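PDB 1RE5: 3-carboxy-cis,cis-muconate cycloisomerase from Pseudomonas putida, which is a largely helical enzyme of the lyase family, related to adenylosuccinate lyase, and forms an assembly of four elongated chains. Local coordinates for residues S48-A51 with A52-A56; R22-L25 with Q26-D30; Q340-V343 with I344-M348. All coordinates share one frame; numbering follows the deposited sequence.

Contact 1 of 3, residues S48-A51 with A52-A56; sequences SAVA and AIEAA
Ala52 starts the second turn with a slack bond: its backbone N reaches Ser48 O at 3.5 Å, which makes this a weak i to i+4 link. Its methyl lies near the backbone of the preceding turn, CB being 3.3 Å from Ala49 O, and it also touches Val93 and Ala96, where a side chain this small suits close approach. Ile53 makes a firmer bond, N to Ala49 O at 2.9 Å and almost straight (172° at the hydrogen). Its CG1 stands beside its own backbone N and opposite the carbonyl carbon (chi1 -68°), and this rotation lays the ethyl branch back over the previous turn, with CG1 3.4 Å from Ala49 O. Beyond the turn the branched side chain touches both Ala36 of helix 21-40 and Ile89 of helix 78-92. At Glu54 the backbone N meets Val50 O at 3.1 Å, with the donor tilted 24° from the carbonyl plane. The side chains of Val50 and Glu54 run alongside each other in the same direction; the valine uses one branch, CG1, which lies 4.1 Å from Glu54 CD. The carboxylate is not left to the valine: OE2 forms a salt bridge with Arg37 of helix 21-40. Ala55 closes the series, its N bonded to Ala51 O at 3.3 Å; alanine, a good helix former, exposes little apolar surface here. The chemistry is thus that of an amphipathic helix: backbone bonds define the turns, valine and isoleucine pack on neighbouring helices, Ala49 and Ala52 on loop residues around Val93 and Ala96, Ala51 and Ala55 lie on the exposed side, and the one acidic group, Glu54, ties helix 47-56 to helix 21-40 through Arg37.

Contact 2 of 3, residues R22-L25 with Q26-D30; sequences RGRL and QGMLD
Met28 lays its methyl end back across the preceding turn, where CE lies 4.1 Å from Arg24 CG and 4.1 Å from Leu25 CD1. The bend at its last torsion (chi3 -86°) brings the methyl round to both. Arg24 offers methionine its aliphatic stem, the two chains running alongside one another, while its guanidinium carries on to a salt bridge with Glu325; the leucine branch comes in at a slant. An unbranched, flexible methionine suits such a seam between unlike neighbours. This is a turn-to-turn overlap within helix 21-40, whose backbone bonds include Gln26 N to Arg22 O at 2.8 Å and Leu29 N to Leu25 O at 3.0 Å. Gly23 and Gly27 sit one turn apart in a buried part of that helix, where they present no side chain, and are joined by Gly27 N to Gly23 O at 3.1 Å. On the polar flank Gln26 NE2 donates to Asp30 OD1 at 2.7 Å, nearly straight and within the amide plane. The same amide also bonds the backbone of Cys57 and Ala59. On the apolar side Leu25 packs against Leu5 of the second subunit.

Contact 3 of 3, residues Q340-V343 with I344-M348; sequences QAQV and IAEGM
Ala345 N bonds Ala341 O at 2.8 Å, the shortest of the backbone links between 340-343 and 344-348. Glu346 N to Gln342 O follows at 3.1 Å, and Ile344 N to Gln340 O at 3.2 Å with an angle of 167° at the hydrogen. The last link, Gly347 N to Val343 O, is weak. Around the Gln342-Glu346 bond the two polar side chains pass at a slant, amide and carboxylate planes turned 77° from each other. Gln342 NE2 stays 3.8 Å from Glu346 OE1, too far for a hydrogen bond, so what joins these groups is van der Waals contact and perhaps a mild electrostatic attraction. Glu346 CG sits between its own backbone N and carbonyl carbon (chi1 79°), and the extended chain beyond it carries the carboxylate past the glutamine amide.

All of this lies near the C-terminal end of helix 319-347, one of the long helices that form the central bundle of this lyase superfamily. The Gln342 side chain rests on Lys131, Leu132 and Thr135 of helix 106-142; a long, uncharged side chain can reach across to that helix while keeping a polar end in a buried place. Ala341 and Ala345 keep the adjoining face slim, with Leu291 of helix 286-307 against Ala341 and Leu136 against Ala345. Ile344 adds bulk on another side, where its branched chain packs on Phe250 and Ile254 of helix 231-257.

In the fold
Each contact is a pair of successive turns in one helix, but the three helices lie in different surroundings. Contact 2 is the most buried and the one that meets another subunit; contacts 1 and 3 each combine a buried face with an exposed one and touch no other chain. Contacts 1 and 2 lie in consecutive helices, with the contact centres about 16 Å apart, and contact 1 packs on a later part of the helix that holds contact 2. Contact 3 is remote, about 47 Å from contact 1 between centres, and nearest the middle of the chain. Small alanines dominate contact 1, paired glycines and arginines whose charges are met elsewhere in the chain mark contact 2, and contact 3 buries a neutral glutamine.

Contact 1 of 3, residues S48-A51 with A52-A56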
loop_
_atom_site.group_PDB
_atom_site.type_symbol
_atom_site.label_atom_id
_atom_site.label_comp_id
_atom_site.label_asym_id
_atom_site.label_seq_id
_atom_site.Cartn_x
_atom_site.Cartn_y
_atom_site.Cartn_z
ATOM N N SER D 48 17.198 48.508 1.916
ATOM C CA SER D 48 16.700 48.938 0.617
ATOM C C SER D 48 16.427 47.728 -0.271
ATOM O O SER D 48 15.539 47.767 -1.134
ATOM C CB SER D 48 17.719 49.864 -0.053
ATOM O OG SER D 48 19.013 49.282 -0.039
ATOM N N ALA D 49 17.199 46.659 -0.058
ATOM C CA ALA D 49 17.051 45.418 -0.823
ATOM C C ALA D 49 15.809 44.660 -0.344
ATOM O O ALA D 49 15.080 44.068 -1.143
ATOM C CB ALA D 49 18.300 44.543 -0.659
ATOM N N VAL D 50 15.578 44.690 0.968
ATOM C CA VAL D 50 14.435 44.021 1.569
ATOM C C VAL D 50 13.159 44.442 0.862
ATOM O O VAL D 50 12.308 43.611 0.539
ATOM C CB VAL D 50 14.308 44.373 3.059
ATOM C CG1 VAL D 50 13.103 43.656 3.663
ATOM C CG2 VAL D 50 15.592 43.995 3.787
ATOM N N ALA D 51 13.035 45.739 0.620
ATOM C CA ALA D 51 11.863 46.281 -0.052
ATOM C C ALA D 51 11.784 45.802 -1.503
ATOM O O ALA D 51 10.703 45.490 -1.997
ATOM C CB ALA D 51 11.901 47.803 -0.003
ATOM N N ALA D 52 12.929 45.748 -2.181
ATOM C CA ALA D 52 12.978 45.307 -3.577
ATOM C C ALA D 52 12.507 43.861 -3.711
ATOM O O ALA D 52 11.686 43.535 -4.571
ATOM C CB ALA D 52 14.398 45.436 -4.116
ATOM N N ILE D 53 13.042 43.007 -2.846
ATOM C CA ILE D 53 12.705 41.594 -2.823
ATOM C C ILE D 53 11.213 41.360 -2.561
ATOM O O ILE D 53 10.547 40.682 -3.346
ATOM C CB ILE D 53 13.550 40.872 -1.757
ATOM C CG1 ILE D 53 15.016 40.873 -2.197
ATOM C CG2 ILE D 53 13.039 39.453 -1.542
ATOM C CD1 ILE D 53 15.980 40.363 -1.144
ATOM N N GLU D 54 10.686 41.920 -1.474
ATOM C CA GLU D 54 9.270 41.748 -1.144
ATOM C C GLU D 54 8.352 42.120 -2.301
ATOM O O GLU D 54 7.299 41.512 -2.489
ATOM C CB GLU D 54 8.892 42.587 0.072
ATOM C CG GLU D 54 9.636 42.211 1.326
ATOM C CD GLU D 54 9.166 42.998 2.535
ATOM O OE1 GLU D 54 9.160 44.249 2.468
ATOM O OE2 GLU D 54 8.807 42.364 3.553
ATOM N N ALA D 55 8.755 43.119 -3.077
ATOM C CA ALA D 55 7.966 43.574 -4.217
ATOM C C ALA D 55 7.889 42.511 -5.301
ATOM O O ALA D 55 6.932 42.465 -6.070
ATOM C CB ALA D 55 8.577 44.845 -4.789
ATOM N N ALA D 56 8.905 41.658 -5.364
ATOM C CA ALA D 56 8.951 40.607 -6.371
ATOM C C ALA D 56 8.447 39.252 -5.858
ATOM O O ALA D 56 8.318 38.303 -6.629
ATOM C CB ALA D 56 10.372 40.473 -6.901
#

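Contact 2 of 3, residues R22-L25 with Q26-D30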
loop_
_atom_site.group_PDB
_atom_site.type_symbol
_atom_site.label_atom_id
_atom_site.label_comp_id
_atom_site.label_asym_id
_atom_site.label_seq_id
_atom_site.Cartn_x
_atom_site.Cartn_y
_atom_site.Cartn_z
ATOM N N ARG D 22 0.051 28.332 -7.975
ATOM C CA ARG D 22 0.113 29.631 -7.343
ATOM C C ARG D 22 0.422 29.480 -5.860
ATOM O O ARG D 22 1.284 30.180 -5.326
ATOM C CB ARG D 22 -1.221 30.346 -7.529
ATOM C CG ARG D 22 -1.241 31.807 -7.101
ATOM C CD ARG D 22 -2.379 32.038 -6.124
ATOM N NE ARG D 22 -1.998 31.672 -4.759
ATOM C CZ ARG D 22 -2.795 31.048 -3.897
ATOM N NH1 ARG D 22 -4.022 30.705 -4.253
ATOM N NH2 ARG D 22 -2.372 30.784 -2.666
ATOM N N GLY D 23 -0.276 28.559 -5.199
ATOM C CA GLY D 23 -0.065 28.348 -3.775
ATOM C C GLY D 23 1.321 27.836 -3.453
ATOM O O GLY D 23 1.941 28.230 -2.463
ATOM N N ARG D 24 1.810 26.946 -4.302
ATOM C CA ARG D 24 3.132 26.370 -4.117
ATOM C C ARG D 24 4.191 27.478 -4.243
ATOM O O ARG D 24 5.045 27.645 -3.365
ATOM C CB ARG D 24 3.348 25.280 -5.170
ATOM C CG ARG D 24 4.668 24.579 -5.087
ATOM C CD ARG D 24 4.581 23.265 -5.822
ATOM N NE ARG D 24 4.429 22.136 -4.907
ATOM C CZ ARG D 24 3.960 20.948 -5.272
ATOM N NH1 ARG D 24 3.589 20.739 -6.528
ATOM N NH2 ARG D 24 3.884 19.965 -4.388
ATOM N N LEU D 25 4.111 28.230 -5.342
ATOM C CA LEU D 25 5.019 29.335 -5.606
ATOM C C LEU D 25 4.976 30.338 -4.458
ATOM O O LEU D 25 6.009 30.694 -3.895
ATOM C CB LEU D 25 4.626 30.034 -6.913
ATOM C CG LEU D 25 5.402 29.716 -8.195
ATOM C CD1 LEU D 25 6.178 28.399 -8.083
ATOM C CD2 LEU D 25 4.428 29.666 -9.342
ATOM N N GLN D 26 3.780 30.781 -4.094
ATOM C CA GLN D 26 3.667 31.765 -3.030
ATOM C C GLN D 26 4.335 31.344 -1.743
ATOM O O GLN D 26 4.962 32.163 -1.067
ATOM C CB GLN D 26 2.212 32.103 -2.739
ATOM C CG GLN D 26 2.053 33.435 -2.017
ATOM C CD GLN D 26 2.709 34.581 -2.778
ATOM O OE1 GLN D 26 2.360 34.872 -3.941
ATOM N NE2 GLN D 26 3.666 35.239 -2.129
ATOM N N GLY D 27 4.193 30.071 -1.395
ATOM C CA GLY D 27 4.807 29.583 -0.171
ATOM C C GLY D 27 6.305 29.842 -0.169
ATOM O O GLY D 27 6.853 30.352 0.805
ATOM N N MET D 28 6.970 29.499 -1.269
ATOM C CA MET D 28 8.410 29.693 -1.378
ATOM C C MET D 28 8.787 31.179 -1.408
ATOM O O MET D 28 9.747 31.604 -0.754
ATOM C CB MET D 28 8.946 28.977 -2.621
ATOM C CG MET D 28 8.887 27.468 -2.520
ATOM S SD MET D 28 9.605 26.629 -3.932
ATOM C CE MET D 28 8.237 26.565 -5.071
ATOM N N LEU D 29 8.033 31.971 -2.159
ATOM C CA LEU D 29 8.307 33.395 -2.220
ATOM C C LEU D 29 8.161 33.994 -0.822
ATOM O O LEU D 29 8.978 34.826 -0.411
ATOM C CB LEU D 29 7.359 34.071 -3.205
ATOM C CG LEU D 29 7.606 33.599 -4.640
ATOM C CD1 LEU D 29 6.516 34.128 -5.575
ATOM C CD2 LEU D 29 8.988 34.046 -5.082
ATOM N N ASP D 30 7.135 33.564 -0.091
ATOM C CA ASP D 30 6.916 34.048 1.275
ATOM C C ASP D 30 8.169 33.791 2.104
ATOM O O ASP D 30 8.563 34.603 2.954
ATOM C CB ASP D 30 5.730 33.322 1.915
ATOM C CG ASP D 30 4.395 33.926 1.523
ATOM O OD1 ASP D 30 4.311 34.584 0.457
ATOM O OD2 ASP D 30 3.423 33.731 2.285
#

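Contact 3 of 3, residues Q340-V343 with I344-M348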
loop_
_atom_site.group_PDB
_atom_site.type_symbol
_atom_site.label_atom_id
_atom_site.label_comp_id
_atom_site.label_asym_id
_atom_site.label_seq_id
_atom_site.Cartn_x
_atom_site.Cartn_y
_atom_site.Cartn_z
ATOM N N GLN D 340 -18.226 16.559 1.360
ATOM C CA GLN D 340 -19.367 15.704 1.063
ATOM C C GLN D 340 -20.033 15.142 2.307
ATOM O O GLN D 340 -21.251 14.994 2.340
ATOM C CB GLN D 340 -18.922 14.562 0.166
ATOM C CG GLN D 340 -19.969 14.148 -0.817
ATOM C CD GLN D 340 -20.390 15.290 -1.712
ATOM O OE1 GLN D 340 -19.556 15.938 -2.364
ATOM N NE2 GLN D 340 -21.695 15.544 -1.754
ATOM N N ALA D 341 -19.241 14.824 3.329
ATOM C CA ALA D 341 -19.788 14.291 4.579
ATOM C C ALA D 341 -20.674 15.342 5.252
ATOM O O ALA D 341 -21.679 15.008 5.882
ATOM C CB ALA D 341 -18.663 13.883 5.524
ATOM N N GLN D 342 -20.292 16.612 5.118
ATOM C CA GLN D 342 -21.054 17.708 5.702
ATOM C C GLN D 342 -22.428 17.768 5.044
ATOM O O GLN D 342 -23.461 17.846 5.725
ATOM C CB GLN D 342 -20.323 19.036 5.482
ATOM C CG GLN D 342 -21.041 20.265 6.040
ATOM C CD GLN D 342 -21.227 20.204 7.543
ATOM O OE1 GLN D 342 -20.267 19.997 8.289
ATOM N NE2 GLN D 342 -22.463 20.395 7.997
ATOM N N VAL D 343 -22.437 17.733 3.714
ATOM C CA VAL D 343 -23.687 17.786 2.981
ATOM C C VAL D 343 -24.657 16.707 3.431
ATOM O O VAL D 343 -25.809 17.010 3.727
ATOM C CB VAL D 343 -23.479 17.624 1.470
ATOM C CG1 VAL D 343 -24.826 17.412 0.779
ATOM C CG2 VAL D 343 -22.804 18.844 0.913
ATOM N N ILE D 344 -24.203 15.455 3.493
ATOM C CA ILE D 344 -25.123 14.408 3.892
ATOM C C ILE D 344 -25.439 14.443 5.373
ATOM O O ILE D 344 -26.550 14.145 5.769
ATOM C CB ILE D 344 -24.646 12.954 3.498
ATOM C CG1 ILE D 344 -24.287 12.175 4.752
ATOM C CG2 ILE D 344 -23.484 12.976 2.503
ATOM C CD1 ILE D 344 -23.846 10.789 4.445
ATOM N N ALA D 345 -24.484 14.825 6.202
ATOM C CA ALA D 345 -24.751 14.857 7.633
ATOM C C ALA D 345 -25.878 15.810 8.008
ATOM O O ALA D 345 -26.739 15.486 8.834
ATOM C CB ALA D 345 -23.493 15.235 8.393
ATOM N N GLU D 346 -25.887 16.989 7.404
ATOM C CA GLU D 346 -26.903 17.957 7.763
ATOM C C GLU D 346 -28.197 17.796 7.007
ATOM O O GLU D 346 -29.204 18.392 7.375
ATOM C CB GLU D 346 -26.375 19.374 7.572
ATOM C CG GLU D 346 -26.374 19.847 6.141
ATOM C CD GLU D 346 -25.575 21.118 5.976
ATOM O OE1 GLU D 346 -25.726 22.029 6.826
ATOM O OE2 GLU D 346 -24.800 21.204 4.997
ATOM N N GLY D 347 -28.198 16.978 5.966
ATOM C CA GLY D 347 -29.417 16.834 5.209
ATOM C C GLY D 347 -29.965 15.445 5.009
ATOM O O GLY D 347 -30.881 15.277 4.205
ATOM N N MET D 348 -29.470 14.442 5.723
ATOM C CA MET D 348 -30.012 13.124 5.459
ATOM C C MET D 348 -31.440 12.957 5.928
ATOM O O MET D 348 -31.846 13.539 6.925
ATOM C CB MET D 348 -29.099 12.006 5.994
ATOM C CG MET D 348 -28.277 12.358 7.177
ATOM S SD MET D 348 -29.273 12.329 8.612
ATOM C CE MET D 348 -29.055 10.595 9.102
#